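Local coordinates for protein polyphosphate kinase (Porphyromonas gingivalis, PDB 2O8R) that probably catalyses the reversible transfer of the terminal phosphate of ATP to a growing long-chain polyphosphate, with magnesium as cofactor, at residues Ser229-Lys233 and Arg274-Val279; Leu164-Leu168 and Tyr177-Leu181. The protein carries 3 engineered substitutions. All coordinates share one frame; numbering follows the deposited sequence.

Contact 1: residues Ser229-Lys233 and Arg274-Val279; sequences SYSIK and RMPDEV
The ring of Y230 lies against M275, a selenomethionine, and that meeting is the packed heart of the contact. M275 CG sits over one face of the ring, 3.6 Å from the centroid of Y230 and 20° off the ring normal, a CH-pi contact displaced toward the rim beside Y230 CG. Beyond CG the chain of M275 runs on extended. Its SE stands obliquely to the same ring, 5.0 Å from the centroid of Y230, and the methyl CE runs on toward the strand, 3.8 Å from Y230 CB. That methyl also touches I232, two residues along the strand and directed to the same side as Y230, with I232 CG2 3.9 Å from M275 CE. In Y230, CG is anti to the carbonyl carbon (chi1 -36°), which carries the ring out from the strand toward the turn. At the hydroxyl end the packing stays close, P276 CD lying 3.5 Å from Y230 OH. V279 adds a looser touch, its CG1 4.3 Å from Y230 CE2. The exposed R274 marks the solvent side; its carbonyl O is 3.9 Å from Y230 CE1, while its guanidinium leads away from the strand. No hydrogen bond links the two segments; the joining is done by packing, chiefly of side chains. P276 is the N-cap of helix 277-283, and with the Met-aromatic contact of M275 and Y230 at its centre, the start of that helix rests on strand 225-235 in the PPK1 middle domain.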
loop_
_atom_site.group_PDB
_atom_site.type_symbol
_atom_site.label_atom_id
_atom_site.label_comp_id
_atom_site.label_asym_id
_atom_site.label_seq_id
_atom_site.Cartn_x
_atom_site.Cartn_y
_atom_site.Cartn_z
ATOM N N SER A 229 11.418 15.990 29.195
ATOM C CA SER A 229 10.406 15.682 28.209
ATOM C C SER A 229 9.717 14.394 28.621
ATOM O O SER A 229 10.275 13.597 29.384
ATOM C CB SER A 229 10.999 15.589 26.801
ATOM O OG SER A 229 11.860 14.478 26.666
ATOM N N TYR A 230 8.487 14.222 28.144
ATOM C CA TYR A 230 7.667 13.066 28.485
ATOM C C TYR A 230 6.880 12.632 27.258
ATOM O O TYR A 230 6.340 13.473 26.526
ATOM C CB TYR A 230 6.695 13.411 29.606
ATOM C CG TYR A 230 7.233 14.372 30.648
ATOM C CD1 TYR A 230 7.780 13.900 31.839
ATOM C CD2 TYR A 230 7.180 15.755 30.448
ATOM C CE1 TYR A 230 8.259 14.773 32.796
ATOM C CE2 TYR A 230 7.665 16.635 31.400
ATOM C CZ TYR A 230 8.200 16.137 32.575
ATOM O OH TYR A 230 8.680 17.005 33.527
ATOM N N SER A 231 6.833 11.322 27.028
ATOM C CA SER A 231 6.121 10.767 25.886
ATOM C C SER A 231 4.652 10.763 26.218
ATOM O O SER A 231 4.256 10.388 27.325
ATOM C CB SER A 231 6.574 9.338 25.575
ATOM O OG SER A 231 7.964 9.281 25.328
ATOM N N ILE A 232 3.848 11.198 25.258
ATOM C CA ILE A 232 2.408 11.137 25.388
ATOM C C ILE A 232 1.786 10.460 24.174
ATOM O O ILE A 232 2.414 10.346 23.122
ATOM C CB ILE A 232 1.788 12.531 25.582
ATOM C CG1 ILE A 232 2.239 13.483 24.466
ATOM C CG2 ILE A 232 2.124 13.070 26.971
ATOM C CD1 ILE A 232 1.454 14.769 24.397
ATOM N N LYS A 233 0.544 10.020 24.346
ATOM C CA LYS A 233 -0.232 9.344 23.318
ATOM C C LYS A 233 -1.706 9.565 23.640
ATOM O O LYS A 233 -2.116 9.476 24.799
ATOM C CB LYS A 233 0.097 7.853 23.338
ATOM C CG LYS A 233 -0.838 6.943 22.549
ATOM C CD LYS A 233 -0.448 5.484 22.769
ATOM C CE LYS A 233 -1.561 4.528 22.392
ATOM N NZ LYS A 233 -1.755 4.438 20.923
ATOM N N ARG A 274 6.243 9.700 35.128
ATOM C CA ARG A 274 7.120 10.686 35.756
ATOM C C ARG A 274 6.599 12.109 35.545
ATOM O O ARG A 274 7.136 13.050 36.123
ATOM C CB ARG A 274 8.544 10.592 35.191
ATOM C CG ARG A 274 9.278 9.297 35.477
ATOM C CD ARG A 274 10.490 9.120 34.559
ATOM N NE ARG A 274 11.738 9.602 35.154
ATOM C CZ ARG A 274 12.615 8.832 35.802
ATOM N NH1 ARG A 274 12.387 7.531 35.950
ATOM N NH2 ARG A 274 13.727 9.365 36.303
HETATM N N MSE A 275 5.563 12.261 34.718
HETATM C CA MSE A 275 5.058 13.574 34.337
HETATM C C MSE A 275 4.269 14.200 35.468
HETATM O O MSE A 275 3.330 13.585 35.974
HETATM C CB MSE A 275 4.158 13.460 33.116
HETATM C CG MSE A 275 4.232 14.644 32.189
HETATM SE SE MSE A 275 2.802 14.672 30.873
HETATM C CE MSE A 275 3.654 15.610 29.429
ATOM N N PRO A 276 4.663 15.419 35.886
ATOM C CA PRO A 276 3.900 16.218 36.851
ATOM C C PRO A 276 2.542 16.632 36.286
ATOM O O PRO A 276 2.392 16.756 35.071
ATOM C CB PRO A 276 4.785 17.452 37.062
ATOM C CG PRO A 276 6.152 17.027 36.623
ATOM C CD PRO A 276 5.906 16.099 35.482
ATOM N N ASP A 277 1.562 16.840 37.161
ATOM C CA ASP A 277 0.198 17.150 36.711
ATOM C C ASP A 277 0.060 18.562 36.157
ATOM O O ASP A 277 -0.843 18.827 35.359
ATOM C CB ASP A 277 -0.827 16.914 37.825
ATOM C CG ASP A 277 -0.657 15.569 38.497
ATOM O OD1 ASP A 277 0.420 15.330 39.087
ATOM O OD2 ASP A 277 -1.600 14.753 38.446
ATOM N N GLU A 278 0.957 19.460 36.570
ATOM C CA GLU A 278 0.960 20.828 36.054
ATOM C C GLU A 278 1.083 20.828 34.535
ATOM O O GLU A 278 0.380 21.571 33.846
ATOM C CB GLU A 278 2.087 21.663 36.664
ATOM C CG GLU A 278 2.008 21.831 38.167
ATOM C CD GLU A 278 2.997 20.949 38.899
ATOM O OE1 GLU A 278 4.205 21.270 38.887
ATOM O OE2 GLU A 278 2.565 19.941 39.496
ATOM N N VAL A 279 1.968 19.974 34.022
ATOM C CA VAL A 279 2.168 19.857 32.582
ATOM C C VAL A 279 1.028 19.069 31.918
ATOM O O VAL A 279 0.689 19.315 30.753
ATOM C CB VAL A 279 3.601 19.336 32.231
ATOM C CG1 VAL A 279 3.963 18.128 33.038
ATOM C CG2 VAL A 279 3.770 19.087 30.730
#

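Contact 2: residues Leu164-Leu168 and Tyr177-Leu181; sequences LAVRL and YSYAL
V166 with A180 and L168 with S178 are the hydrogen-bonded pairs of an antiparallel beta hairpin, whose strands 163-169 and 178-183 lie side by side in the mixed sheet of the middle domain. V166 N gives a nearly straight bond to A180 O (2.7 Å, 171° at the hydrogen), and A180 N returns one to V166 O. L168 N also aims straight at S178 O (2.8 Å), but stands above that carbonyl's plane; S178 N in turn meets L168 O within its plane. On the face carrying R167 and Y179, the arginine chain leaves with CG anti to the backbone N (chi1 174°) and bends at chi3, stacking its guanidinium nearly parallel to the Y177 ring, planes 13° apart. R167 CD lies over the centre of this ring, 3.5 Å from the Y177 centroid, and the charged group is off-centre, with R167 CZ 4.4 Å from the same centroid in a cation-pi contact. Y179 runs alongside R167, its OH 3.5 Å from R167 CD, so the arginine chain touches two tyrosines, Y177 over its ring face and Y179 from the side. The opposite face carries V166, L168, S178 and A180, and there L168 CD1 meets A180 CB at 3.9 Å. F221 touches L168 and A180 on that face, helix 209-214 packs on L164, and strands 225-235 and 146-147 flank the hairpin in the sheet.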
loop_
_atom_site.group_PDB
_atom_site.type_symbol
_atom_site.label_atom_id
_atom_site.label_comp_id
_atom_site.label_asym_id
_atom_site.label_seq_id
_atom_site.Cartn_x
_atom_site.Cartn_y
_atom_site.Cartn_z
ATOM N N LEU A 164 6.206 14.190 22.121
ATOM C CA LEU A 164 7.019 14.549 23.258
ATOM C C LEU A 164 6.537 15.891 23.746
ATOM O O LEU A 164 6.514 16.873 22.993
ATOM C CB LEU A 164 8.474 14.661 22.826
ATOM C CG LEU A 164 9.502 13.574 23.136
ATOM C CD1 LEU A 164 8.931 12.335 23.806
ATOM C CD2 LEU A 164 10.223 13.228 21.853
ATOM N N ALA A 165 6.113 15.930 25.002
ATOM C CA ALA A 165 5.871 17.204 25.657
ATOM C C ALA A 165 7.134 17.575 26.420
ATOM O O ALA A 165 7.606 16.805 27.255
ATOM C CB ALA A 165 4.694 17.116 26.578
ATOM N N VAL A 166 7.679 18.744 26.100
ATOM C CA VAL A 166 8.928 19.249 26.680
ATOM C C VAL A 166 8.654 20.428 27.608
ATOM O O VAL A 166 7.905 21.334 27.254
ATOM C CB VAL A 166 9.882 19.775 25.569
ATOM C CG1 VAL A 166 11.161 20.311 26.163
ATOM C CG2 VAL A 166 10.189 18.696 24.549
ATOM N N ARG A 167 9.262 20.412 28.791
ATOM C CA ARG A 167 9.214 21.543 29.719
ATOM C C ARG A 167 10.467 22.399 29.567
ATOM O O ARG A 167 11.583 21.883 29.599
ATOM C CB ARG A 167 9.118 21.042 31.154
ATOM C CG ARG A 167 9.202 22.125 32.195
ATOM C CD ARG A 167 8.721 21.616 33.535
ATOM N NE ARG A 167 9.728 20.823 34.222
ATOM C CZ ARG A 167 9.513 20.182 35.365
ATOM N NH1 ARG A 167 8.318 20.241 35.943
ATOM N NH2 ARG A 167 10.490 19.479 35.927
ATOM N N LEU A 168 10.282 23.707 29.420
ATOM C CA LEU A 168 11.403 24.617 29.198
ATOM C C LEU A 168 11.514 25.763 30.216
ATOM O O LEU A 168 10.507 26.374 30.588
ATOM C CB LEU A 168 11.302 25.201 27.792
ATOM C CG LEU A 168 11.237 24.182 26.662
ATOM C CD1 LEU A 168 10.532 24.778 25.451
ATOM C CD2 LEU A 168 12.631 23.684 26.302
ATOM N N TYR A 177 7.481 28.076 33.928
ATOM C CA TYR A 177 7.918 27.103 32.947
ATOM C C TYR A 177 7.188 27.284 31.628
ATOM O O TYR A 177 5.974 27.485 31.602
ATOM C CB TYR A 177 7.662 25.686 33.450
ATOM C CG TYR A 177 8.715 25.115 34.367
ATOM C CD1 TYR A 177 8.352 24.492 35.556
ATOM C CD2 TYR A 177 10.071 25.179 34.042
ATOM C CE1 TYR A 177 9.304 23.939 36.405
ATOM C CE2 TYR A 177 11.032 24.640 34.890
ATOM C CZ TYR A 177 10.634 24.019 36.069
ATOM O OH TYR A 177 11.563 23.482 36.921
ATOM N N SER A 178 7.942 27.209 30.536
ATOM C CA SER A 178 7.376 27.110 29.203
ATOM C C SER A 178 7.118 25.640 28.863
ATOM O O SER A 178 7.686 24.736 29.480
ATOM C CB SER A 178 8.330 27.720 28.185
ATOM O OG SER A 178 7.990 29.071 27.940
ATOM N N TYR A 179 6.257 25.394 27.883
ATOM C CA TYR A 179 5.989 24.029 27.460
ATOM C C TYR A 179 5.925 23.914 25.959
ATOM O O TYR A 179 5.444 24.816 25.284
ATOM C CB TYR A 179 4.715 23.503 28.098
ATOM C CG TYR A 179 4.882 23.332 29.571
ATOM C CD1 TYR A 179 5.575 22.244 30.078
ATOM C CD2 TYR A 179 4.388 24.273 30.461
ATOM C CE1 TYR A 179 5.748 22.076 31.424
ATOM C CE2 TYR A 179 4.561 24.119 31.819
ATOM C CZ TYR A 179 5.247 23.016 32.296
ATOM O OH TYR A 179 5.434 22.837 33.650
ATOM N N ALA A 180 6.436 22.804 25.437
ATOM C CA ALA A 180 6.450 22.594 24.000
ATOM C C ALA A 180 6.043 21.180 23.610
ATOM O O ALA A 180 6.167 20.219 24.386
ATOM C CB ALA A 180 7.787 22.934 23.430
ATOM N N LEU A 181 5.542 21.070 22.392
ATOM C CA LEU A 181 5.103 19.803 21.876
ATOM C C LEU A 181 5.923 19.535 20.655
ATOM O O LEU A 181 6.005 20.400 19.780
ATOM C CB LEU A 181 3.634 19.900 21.475
ATOM C CG LEU A 181 2.888 18.628 21.083
ATOM C CD1 LEU A 181 2.662 17.743 22.289
ATOM C CD2 LEU A 181 1.565 19.008 20.481
#

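How the contacts relate
Contacts 1 and 2 follow one another along the chain and share one sheet, their centres about 9 Å apart. Strands 163-169 and 225-235 are neighbours in it, and a probable backbone hydrogen bond joins Y230 N to A165 O at 2.9 Å. Above that seam the methyl of the selenomethionine, M275 CE, rests 3.4 Å from A165 CB, while V279 CB packs against Y179 CE1 at 3.6 Å. The turn and helix start of contact 1 thus lie across the hairpin of contact 2 as well as their own strand. Both contacts belong to the middle domain and stand away from the predicted ATP, magnesium and phosphohistidine sites.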